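Local coordinates for periplasmic protein-probably involved in high-affinity Fe2+ transport (Escherichia coli F11, PDB 5I0Y) that probably takes part in high-affinity iron uptake in the periplasm, binding copper at a site required for iron transport, at residues E10-N15 / V143-K148; V43-D48 / Y110-H115; Y72-N77 / I102-V107. The protein carries 1 engineered substitution. All blocks are in the same frame, centred on the assembly; numbering follows the deposited sequence. Where two conformers were deposited one is given.

Contact 1: residues E10-N15 / V143-K148; sequences EPVTMN and VSYEFK
Glu10 meets Tyr145 through its backbone: the carbonyl oxygen Glu10 O lies near the plane of the tyrosine ring, at its edge, 3.3 Å from Tyr145 CE1. There it faces ring hydrogens, which should suit its partial negative charge. The same peptide region is tied to the other strand by water. One water accepts from Glu10 N at 3.0 Å and also from Glu146 N; a second donates to Glu10 O at 2.7 Å and to Ser144 O.

Pro11 directs its ring outward and offers the tyrosine edge little more than its CA, 4.4 Å from Tyr145 CE1. Its side chain instead rests on Glu18 and Ala20 of strand 17-24. Strands 6-14 and 141-149 are the outermost strands of the curled antiparallel sheet, and here, within the mixed beta sandwich, the two edges come together. The chains run in opposite senses, with Glu10 across from Tyr145 and Val12 across from Val143, but water takes the place of direct backbone pairing.

Val12 turns back toward the opposing strand. Its CG2 branch approaches Val143 CG2, the two side chains passing in opposite directions, although the modelled separation is too short to be trusted. That same branch lies 4.0 Å from Tyr145 OH, coming at the ring obliquely. With Tyr145 CG anti to the carbonyl carbon (chi1 -56°), the ring reaches toward the 10-15 segment, its CE1 edge at Glu10 and its hydroxyl end near Val12. The ring also meets that of Tyr114, their planes at about 55°, and the Tyr145 hydroxyl is hydrogen-bonded to Leu19 O on strand 17-24.

Contact 2: residues V43-D48 / Y110-H115; sequences VHLQAD and YKVTYH. Engineered in segment 43-48: Gln46 (natural residue Glu). With CU (copper (II) ion), chain D.
Tyr114 spans the interior of the beta sandwich, from strand 108-117 to Leu45, Gln46 and Ala47 on the strand that carries the copper ligand His44. The strand segments pass 9.7 Å apart with their directions 53° from each other, so side chains bridge the gap. Tyr114 OH donates to the backbone oxygen Gln46 O at 2.8 Å. The hydroxyl stands well above the carbonyl plane, 63° out of it, instead of lying on a lone pair. Beside this bond Leu45, with CG anti to its backbone N (chi1 -180°), advances head-on against the tyrosine and puts CD1 3.4 Å from Tyr114 OH. Leu45 CD2 stays near the ring plane at its edge and reaches Val112 CG2 at 4.4 Å. Ala47 CB approaches obliquely on the CE2 side, 3.6 Å from Tyr114 CE2.

The side of segment 43-48 turned away from Tyr114 carries the metal. His44 NE2 binds copper at 2.0 Å, together with Met90, His97 and His127 of the second subunit, while His44 ND1 is hydrogen-bonded to Asn101 OD1. The engineered Gln46 points the same way, its NE2 4.1 Å from the copper.

Strand 43-51 is flanked by strands 17-24 and 95-102, strand 108-117 by 69-76 and 141-149, and the Tyr114 ring also meets Phe87 edge-to-face.

Contact 3: residues Y72-N77 / I102-V107; sequences YTLVNN and IKMMGV
Ile102 ends strand 95-102 and meets Tyr72 and Leu74, where a loop crosses one end of the beta sandwich on its way to strand 108-117. Its CG2 lies 3.3 Å from Tyr72 OH and approaches the ring obliquely, the two side chains sliding past each other; the hydroxyl is hydrogen-bonded to Gln83. The other branch goes to Leu74: Ile102 CG1 sits between the backbone N and the carbonyl carbon (chi1 66°), and CD1 comes within 3.8 Å of Leu74 CD2.

Met104 folds inward at chi2 and chi3, so that its chain crosses Leu74 at about a right angle and SD touches Leu74 CD2 at 3.8 Å. Leu74 CD2 is thereby shared between an isoleucine methyl and a sulfur. The backbone N of Met104 is hydrogen-bonded to Asp42 OD2.

Met105 runs alongside Leu74 in the opposite direction and bends at its last torsion; in one of its two conformers this brings CE to 3.8 Å from Leu74 CG. Its carbonyl accepts from Asn76, with ND2 2.9 Å from Met105 O. The bond is bent, its N-H...O angle 139°, and the donor stands 41° out of the carbonyl plane. Asn76 OD1 is hydrogen-bonded to Thr79 N, which helps to fix the amide's rotation.

Gly106 follows, and its carbonyl oxygen is hydrogen-bonded to Tyr110 OH of strand 108-117.

The three contacts are nested along the chain: 72-77/102-107 lies inside the loop closed by 43-48/110-115, which itself lies inside that closed by 10-15/143-148. All draw on one curled antiparallel sheet, in which strands 69-76, 108-117 and 141-149 are successive neighbours. Contact 2 sits between the others, its centre about 9 Å from each; the centres of contacts 1 and 3 are about 16 Å apart. Side-chain hydrogen bonds join neighbouring strands, Thr113 to Ser144 and His115 to Thr73, and Tyr110 OH is hydrogen-bonded to Met105 N in the loop. Interior packing links 143-148 to contact 3 through Phe147 against Leu74 and Met104, behind the strand that presents His44 to copper at the subunit interface.

Contact 1: residues E10-N15 / V143-K148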
loop_
_atom_site.group_PDB
_atom_site.type_symbol
_atom_site.label_atom_id
_atom_site.label_comp_id
_atom_site.label_asym_id
_atom_site.label_seq_id
_atom_site.Cartn_x
_atom_site.Cartn_y
_atom_site.Cartn_z
ATOM N N GLU B 10 -11.865 1.672 -20.829
ATOM C CA GLU B 10 -12.551 2.730 -20.152
ATOM C C GLU B 10 -12.470 2.506 -18.647
ATOM O O GLU B 10 -12.768 1.408 -18.186
ATOM C CB GLU B 10 -13.995 2.652 -20.614
ATOM C CG GLU B 10 -14.922 3.718 -20.094
ATOM C CD GLU B 10 -16.283 3.635 -20.766
ATOM O OE1 GLU B 10 -16.371 3.851 -21.991
ATOM O OE2 GLU B 10 -17.265 3.348 -20.071
ATOM N N PRO B 11 -12.091 3.542 -17.873
ATOM C CA PRO B 11 -12.129 3.344 -16.421
ATOM C C PRO B 11 -13.550 3.184 -15.936
ATOM O O PRO B 11 -14.495 3.671 -16.582
ATOM C CB PRO B 11 -11.541 4.638 -15.867
ATOM C CG PRO B 11 -11.786 5.649 -16.921
ATOM C CD PRO B 11 -11.752 4.930 -18.236
ATOM N N VAL B 12 -13.702 2.471 -14.826
ATOM C CA VAL B 12 -15.018 2.231 -14.256
ATOM C C VAL B 12 -15.011 2.534 -12.772
ATOM O O VAL B 12 -13.956 2.546 -12.125
ATOM C CB VAL B 12 -15.516 0.786 -14.489
ATOM C CG1 VAL B 12 -15.811 0.519 -15.964
ATOM C CG2 VAL B 12 -14.535 -0.232 -13.945
ATOM N N THR B 13 -16.190 2.793 -12.226
ATOM C CA THR B 13 -16.314 3.020 -10.802
ATOM C C THR B 13 -17.071 1.859 -10.201
ATOM O O THR B 13 -18.090 1.421 -10.743
ATOM C CB THR B 13 -16.963 4.381 -10.456
ATOM O OG1 THR B 13 -16.845 4.614 -9.045
ATOM C CG2 THR B 13 -18.432 4.441 -10.848
ATOM N N MET B 14 -16.546 1.342 -9.096
ATOM C CA MET B 14 -17.120 0.206 -8.397
ATOM C C MET B 14 -16.638 0.248 -6.963
ATOM O O MET B 14 -15.457 0.507 -6.716
ATOM C CB MET B 14 -16.673 -1.108 -9.051
ATOM C CG MET B 14 -17.205 -2.357 -8.379
ATOM S SD MET B 14 -18.994 -2.413 -8.497
ATOM C CE MET B 14 -19.388 -3.573 -7.193
ATOM N N ASN B 15 -17.545 0.025 -6.014
ATOM C CA ASN B 15 -17.180 -0.029 -4.601
ATOM C C ASN B 15 -16.448 1.225 -4.143
ATOM O O ASN B 15 -15.520 1.169 -3.330
ATOM C CB ASN B 15 -16.369 -1.290 -4.291
ATOM C CG ASN B 15 -17.199 -2.548 -4.393
ATOM O OD1 ASN B 15 -16.763 -3.565 -4.930
ATOM N ND2 ASN B 15 -18.414 -2.476 -3.874
ATOM N N VAL B 143 -13.530 -6.607 -12.821
ATOM C CA VAL B 143 -13.762 -5.476 -13.695
ATOM C C VAL B 143 -13.125 -5.769 -15.047
ATOM O O VAL B 143 -12.027 -6.334 -15.115
ATOM C CB VAL B 143 -13.228 -4.175 -13.079
ATOM C CG1 VAL B 143 -11.783 -4.326 -12.624
ATOM C CG2 VAL B 143 -13.380 -3.051 -14.069
ATOM N N SER B 144 -13.839 -5.439 -16.123
ATOM C CA SER B 144 -13.354 -5.726 -17.481
ATOM C C SER B 144 -13.155 -4.506 -18.358
ATOM O O SER B 144 -13.811 -3.462 -18.168
ATOM C CB SER B 144 -14.295 -6.685 -18.194
ATOM O OG SER B 144 -14.298 -7.941 -17.546
ATOM N N TYR B 145 -12.253 -4.666 -19.329
ATOM C CA TYR B 145 -11.815 -3.576 -20.209
ATOM C C TYR B 145 -11.652 -4.132 -21.600
ATOM O O TYR B 145 -11.219 -5.270 -21.751
ATOM C CB TYR B 145 -10.454 -3.017 -19.737
ATOM C CG TYR B 145 -10.485 -2.559 -18.305
ATOM C CD1 TYR B 145 -10.937 -1.284 -17.982
ATOM C CD2 TYR B 145 -10.105 -3.405 -17.276
ATOM C CE1 TYR B 145 -11.005 -0.859 -16.663
ATOM C CE2 TYR B 145 -10.149 -2.989 -15.960
ATOM C CZ TYR B 145 -10.611 -1.722 -15.660
ATOM O OH TYR B 145 -10.664 -1.298 -14.358
ATOM N N GLU B 146 -11.980 -3.327 -22.603
ATOM C CA GLU B 146 -11.757 -3.685 -24.004
ATOM C C GLU B 146 -10.893 -2.617 -24.645
ATOM O O GLU B 146 -11.108 -1.430 -24.457
ATOM C CB GLU B 146 -13.082 -3.820 -24.752
ATOM C CG GLU B 146 -13.920 -5.011 -24.312
ATOM C CD GLU B 146 -15.179 -5.228 -25.133
ATOM O OE1 GLU B 146 -15.474 -4.409 -26.025
ATOM O OE2 GLU B 146 -15.877 -6.232 -24.876
ATOM N N PHE B 147 -9.883 -3.047 -25.384
ATOM C CA PHE B 147 -8.945 -2.111 -25.969
ATOM C C PHE B 147 -8.310 -2.685 -27.217
ATOM O O PHE B 147 -8.226 -3.902 -27.370
ATOM C CB PHE B 147 -7.870 -1.664 -24.940
ATOM C CG PHE B 147 -6.979 -2.776 -24.433
ATOM C CD1 PHE B 147 -5.649 -2.845 -24.840
ATOM C CD2 PHE B 147 -7.441 -3.719 -23.514
ATOM C CE1 PHE B 147 -4.813 -3.849 -24.372
ATOM C CE2 PHE B 147 -6.611 -4.724 -23.042
ATOM C CZ PHE B 147 -5.294 -4.785 -23.466
ATOM N N LYS B 148 -7.860 -1.785 -28.085
ATOM C CA LYS B 148 -7.084 -2.164 -29.252
ATOM C C LYS B 148 -5.600 -1.998 -28.939
ATOM O O LYS B 148 -5.141 -0.916 -28.567
ATOM C CB LYS B 148 -7.499 -1.340 -30.466
ATOM C CG LYS B 148 -6.995 -1.923 -31.776
ATOM C CD LYS B 148 -7.118 -0.923 -32.909
ATOM C CE LYS B 148 -6.411 -1.424 -34.157
ATOM N NZ LYS B 148 -5.893 -0.323 -35.016
HETATM O O HOH W 1 -13.288 -0.831 -21.655
HETATM O O HOH W 2 -14.108 -0.824 -19.023
#

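Contact 2: residues V43-D48 / Y110-H115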
loop_
_atom_site.group_PDB
_atom_site.type_symbol
_atom_site.label_atom_id
_atom_site.label_comp_id
_atom_site.label_asym_id
_atom_site.label_seq_id
_atom_site.Cartn_x
_atom_site.Cartn_y
_atom_site.Cartn_z
ATOM N N VAL B 43 4.836 -5.193 -22.722
ATOM C CA VAL B 43 4.300 -4.044 -21.989
ATOM C C VAL B 43 4.439 -4.314 -20.491
ATOM O O VAL B 43 4.623 -5.451 -20.080
ATOM C CB VAL B 43 2.795 -3.751 -22.319
ATOM C CG1 VAL B 43 2.545 -3.594 -23.828
ATOM C CG2 VAL B 43 1.859 -4.809 -21.723
ATOM N N HIS B 44 4.366 -3.246 -19.706
ATOM C CA HIS B 44 4.017 -3.347 -18.289
ATOM C C HIS B 44 2.553 -3.037 -18.206
ATOM O O HIS B 44 2.130 -1.957 -18.624
ATOM C CB HIS B 44 4.820 -2.327 -17.485
ATOM C CG HIS B 44 4.815 -2.565 -15.982
ATOM N ND1 HIS B 44 5.317 -3.686 -15.415
ATOM C CD2 HIS B 44 4.367 -1.762 -14.937
ATOM C CE1 HIS B 44 5.200 -3.592 -14.069
ATOM N NE2 HIS B 44 4.606 -2.424 -13.784
ATOM N N LEU B 45 1.771 -4.001 -17.716
ATOM C CA LEU B 45 0.329 -3.844 -17.575
ATOM C C LEU B 45 0.010 -3.500 -16.128
ATOM O O LEU B 45 0.569 -4.088 -15.206
ATOM C CB LEU B 45 -0.393 -5.130 -18.000
ATOM C CG LEU B 45 -1.931 -5.149 -17.919
ATOM C CD1 LEU B 45 -2.560 -4.202 -18.928
ATOM C CD2 LEU B 45 -2.436 -6.575 -18.112
ATOM N N GLN B 46 -0.894 -2.557 -15.942
ATOM C CA GLN B 46 -1.134 -2.003 -14.618
ATOM C C GLN B 46 -2.614 -1.876 -14.312
ATOM O O GLN B 46 -3.439 -1.656 -15.215
ATOM C CB GLN B 46 -0.550 -0.589 -14.531
ATOM C CG GLN B 46 0.953 -0.492 -14.503
ATOM C CD GLN B 46 1.433 0.898 -14.117
ATOM O OE1 GLN B 46 0.639 1.808 -13.814
ATOM N NE2 GLN B 46 2.722 1.052 -14.095
ATOM N N ALA B 47 -2.926 -1.950 -13.023
ATOM C CA ALA B 47 -4.221 -1.560 -12.493
ATOM C C ALA B 47 -4.052 -0.272 -11.716
ATOM O O ALA B 47 -3.222 -0.201 -10.799
ATOM C CB ALA B 47 -4.770 -2.649 -11.593
ATOM N N ASP B 48 -4.783 0.759 -12.128
ATOM C CA ASP B 48 -4.809 2.041 -11.439
ATOM C C ASP B 48 -6.090 2.105 -10.656
ATOM O O ASP B 48 -7.181 2.105 -11.232
ATOM C CB ASP B 48 -4.766 3.200 -12.424
ATOM C CG ASP B 48 -3.370 3.523 -12.863
ATOM O OD1 ASP B 48 -2.421 2.991 -12.247
ATOM O OD2 ASP B 48 -3.232 4.330 -13.812
ATOM N N TYR B 110 -8.367 -6.672 -27.757
ATOM C CA TYR B 110 -8.239 -7.417 -26.514
ATOM C C TYR B 110 -9.354 -7.166 -25.496
ATOM O O TYR B 110 -9.970 -6.096 -25.477
ATOM C CB TYR B 110 -6.929 -7.019 -25.838
ATOM C CG TYR B 110 -5.714 -7.694 -26.391
ATOM C CD1 TYR B 110 -5.175 -8.812 -25.772
ATOM C CD2 TYR B 110 -5.082 -7.185 -27.520
ATOM C CE1 TYR B 110 -4.044 -9.427 -26.269
ATOM C CE2 TYR B 110 -3.961 -7.808 -28.046
ATOM C CZ TYR B 110 -3.442 -8.915 -27.405
ATOM O OH TYR B 110 -2.310 -9.528 -27.903
ATOM N N LYS B 111 -9.589 -8.180 -24.669
ATOM C CA LYS B 111 -10.357 -8.050 -23.443
ATOM C C LYS B 111 -9.375 -8.301 -22.310
ATOM O O LYS B 111 -8.491 -9.148 -22.440
ATOM C CB LYS B 111 -11.463 -9.111 -23.379
ATOM C CG LYS B 111 -12.003 -9.325 -21.975
ATOM C CD LYS B 111 -13.158 -10.313 -21.920
ATOM C CE LYS B 111 -14.075 -9.964 -20.755
ATOM N NZ LYS B 111 -14.768 -11.126 -20.144
ATOM N N VAL B 112 -9.485 -7.539 -21.222
ATOM C CA VAL B 112 -8.782 -7.897 -19.992
ATOM C C VAL B 112 -9.740 -7.771 -18.818
ATOM O O VAL B 112 -10.511 -6.807 -18.729
ATOM C CB VAL B 112 -7.442 -7.138 -19.787
ATOM C CG1 VAL B 112 -7.639 -5.646 -19.483
ATOM C CG2 VAL B 112 -6.594 -7.819 -18.720
ATOM N N THR B 113 -9.691 -8.779 -17.954
ATOM C CA THR B 113 -10.463 -8.778 -16.723
ATOM C C THR B 113 -9.500 -8.802 -15.539
ATOM O O THR B 113 -8.579 -9.607 -15.495
ATOM C CB THR B 113 -11.450 -9.952 -16.679
ATOM O OG1 THR B 113 -12.350 -9.827 -17.787
ATOM C CG2 THR B 113 -12.288 -9.962 -15.374
ATOM N N TYR B 114 -9.727 -7.886 -14.604
ATOM C CA TYR B 114 -9.002 -7.880 -13.340
ATOM C C TYR B 114 -9.872 -8.506 -12.268
ATOM O O TYR B 114 -11.028 -8.140 -12.128
ATOM C CB TYR B 114 -8.589 -6.462 -12.942
ATOM C CG TYR B 114 -7.579 -5.791 -13.850
ATOM C CD1 TYR B 114 -6.798 -6.520 -14.763
ATOM C CD2 TYR B 114 -7.361 -4.411 -13.757
ATOM C CE1 TYR B 114 -5.883 -5.884 -15.581
ATOM C CE2 TYR B 114 -6.428 -3.776 -14.559
ATOM C CZ TYR B 114 -5.696 -4.514 -15.471
ATOM O OH TYR B 114 -4.743 -3.916 -16.274
ATOM N N HIS B 115 -9.297 -9.447 -11.524
ATOM C CA HIS B 115 -9.969 -10.148 -10.412
ATOM C C HIS B 115 -9.446 -9.584 -9.128
ATOM O O HIS B 115 -8.265 -9.767 -8.820
ATOM C CB HIS B 115 -9.692 -11.650 -10.483
ATOM C CG HIS B 115 -9.851 -12.237 -11.869
ATOM N ND1 HIS B 115 -11.059 -12.354 -12.468
ATOM C CD2 HIS B 115 -8.913 -12.740 -12.769
ATOM C CE1 HIS B 115 -10.905 -12.906 -13.682
ATOM N NE2 HIS B 115 -9.592 -13.143 -13.873
HETATM CU CU CU D . 4.804 -1.683 -11.885
#

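Contact 3: residues Y72-N77 / I102-V107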
loop_
_atom_site.group_PDB
_atom_site.type_symbol
_atom_site.label_atom_id
_atom_site.label_comp_id
_atom_site.label_asym_id
_atom_site.label_seq_id
_atom_site.Cartn_x
_atom_site.Cartn_y
_atom_site.Cartn_z
ATOM N N TYR B 72 -5.205 -11.200 -13.373
ATOM C CA TYR B 72 -5.814 -10.793 -14.630
ATOM C C TYR B 72 -6.046 -11.982 -15.555
ATOM O O TYR B 72 -5.360 -12.993 -15.468
ATOM C CB TYR B 72 -4.948 -9.718 -15.341
ATOM C CG TYR B 72 -3.638 -10.261 -15.875
ATOM C CD1 TYR B 72 -3.579 -10.889 -17.124
ATOM C CD2 TYR B 72 -2.470 -10.198 -15.114
ATOM C CE1 TYR B 72 -2.397 -11.404 -17.621
ATOM C CE2 TYR B 72 -1.273 -10.715 -15.607
ATOM C CZ TYR B 72 -1.261 -11.333 -16.853
ATOM O OH TYR B 72 -0.109 -11.873 -17.385
ATOM N N THR B 73 -7.008 -11.812 -16.457
ATOM C CA THR B 73 -7.224 -12.748 -17.558
ATOM C C THR B 73 -7.269 -11.905 -18.816
ATOM O O THR B 73 -8.138 -11.051 -18.950
ATOM C CB THR B 73 -8.540 -13.530 -17.400
ATOM O OG1 THR B 73 -8.526 -14.225 -16.149
ATOM C CG2 THR B 73 -8.704 -14.542 -18.544
ATOM N N LEU B 74 -6.316 -12.133 -19.710
ATOM C CA LEU B 74 -6.152 -11.347 -20.920
ATOM C C LEU B 74 -6.496 -12.217 -22.114
ATOM O O LEU B 74 -6.016 -13.340 -22.226
ATOM C CB LEU B 74 -4.692 -10.874 -21.017
ATOM C CG LEU B 74 -4.243 -10.021 -22.206
ATOM C CD1 LEU B 74 -4.934 -8.655 -22.146
ATOM C CD2 LEU B 74 -2.716 -9.897 -22.229
ATOM N N VAL B 75 -7.323 -11.681 -23.004
ATOM C CA VAL B 75 -7.779 -12.440 -24.168
ATOM C C VAL B 75 -7.593 -11.595 -25.413
ATOM O O VAL B 75 -8.064 -10.464 -25.486
ATOM C CB VAL B 75 -9.264 -12.896 -24.031
ATOM C CG1 VAL B 75 -9.728 -13.671 -25.264
ATOM C CG2 VAL B 75 -9.478 -13.728 -22.772
ATOM N N ASN B 76 -6.882 -12.138 -26.395
ATOM C CA ASN B 76 -6.861 -11.545 -27.714
ATOM C C ASN B 76 -8.148 -12.036 -28.394
ATOM O O ASN B 76 -8.299 -13.233 -28.688
ATOM C CB ASN B 76 -5.596 -11.964 -28.479
ATOM C CG ASN B 76 -5.566 -11.427 -29.892
ATOM O OD1 ASN B 76 -6.600 -11.357 -30.560
ATOM N ND2 ASN B 76 -4.374 -11.056 -30.369
ATOM N N ASN B 77 -9.104 -11.127 -28.570
ATOM C CA ASN B 77 -10.413 -11.477 -29.120
ATOM C C ASN B 77 -10.363 -11.879 -30.589
ATOM O O ASN B 77 -11.269 -12.566 -31.074
ATOM C CB ASN B 77 -11.389 -10.312 -28.958
ATOM C CG ASN B 77 -11.860 -10.121 -27.532
ATOM O OD1 ASN B 77 -12.248 -9.013 -27.154
ATOM N ND2 ASN B 77 -11.851 -11.187 -26.741
ATOM N N ILE B 102 4.406 -8.135 -18.981
ATOM C CA ILE B 102 3.786 -9.250 -19.667
ATOM C C ILE B 102 4.167 -9.277 -21.146
ATOM O O ILE B 102 4.481 -8.254 -21.758
ATOM C CB ILE B 102 2.243 -9.249 -19.527
ATOM C CG1 ILE B 102 1.655 -8.037 -20.232
ATOM C CG2 ILE B 102 1.788 -9.317 -18.063
ATOM C CD1 ILE B 102 0.158 -8.162 -20.447
ATOM N N LYS B 103 4.129 -10.480 -21.704
ATOM C CA LYS B 103 4.253 -10.640 -23.135
ATOM C C LYS B 103 2.842 -10.616 -23.688
ATOM O O LYS B 103 1.988 -11.362 -23.222
ATOM C CB LYS B 103 4.965 -11.955 -23.464
ATOM C CG LYS B 103 5.311 -12.132 -24.933
ATOM C CD LYS B 103 5.859 -13.522 -25.212
ATOM C CE LYS B 103 5.724 -13.861 -26.688
ATOM N NZ LYS B 103 4.287 -13.983 -27.075
ATOM N N MET B 104 2.601 -9.730 -24.645
ATOM C CA MET B 104 1.311 -9.668 -25.333
ATOM C C MET B 104 1.176 -10.809 -26.349
ATOM O O MET B 104 2.095 -11.602 -26.540
ATOM C CB MET B 104 1.125 -8.289 -25.964
ATOM C CG MET B 104 0.919 -7.182 -24.926
ATOM S SD MET B 104 -0.614 -7.303 -23.965
ATOM C CE MET B 104 -1.786 -6.641 -25.143
ATOM N N MET B 105 0.020 -10.873 -26.998
ATOM C CA MET B 105 -0.295 -11.965 -27.905
ATOM C C MET B 105 -0.626 -11.414 -29.291
ATOM O O MET B 105 -1.609 -11.815 -29.928
ATOM C CB MET B 105 -1.433 -12.806 -27.310
ATOM C CG MET B 105 -1.115 -13.273 -25.895
ATOM S SD MET B 105 -2.392 -14.242 -25.080
ATOM C CE MET B 105 -3.479 -12.981 -24.422
ATOM N N GLY B 106 0.201 -10.474 -29.742
ATOM C CA GLY B 106 0.049 -9.864 -31.061
ATOM C C GLY B 106 -0.810 -8.624 -31.074
ATOM O O GLY B 106 -1.573 -8.383 -30.137
ATOM N N VAL B 107 -0.673 -7.824 -32.129
ATOM C CA VAL B 107 -1.536 -6.667 -32.348
ATOM C C VAL B 107 -2.967 -7.157 -32.558
ATOM O O VAL B 107 -3.176 -8.204 -33.179
ATOM C CB VAL B 107 -1.053 -5.777 -33.530
ATOM C CG1 VAL B 107 0.317 -5.186 -33.220
ATOM C CG2 VAL B 107 -0.996 -6.557 -34.836
#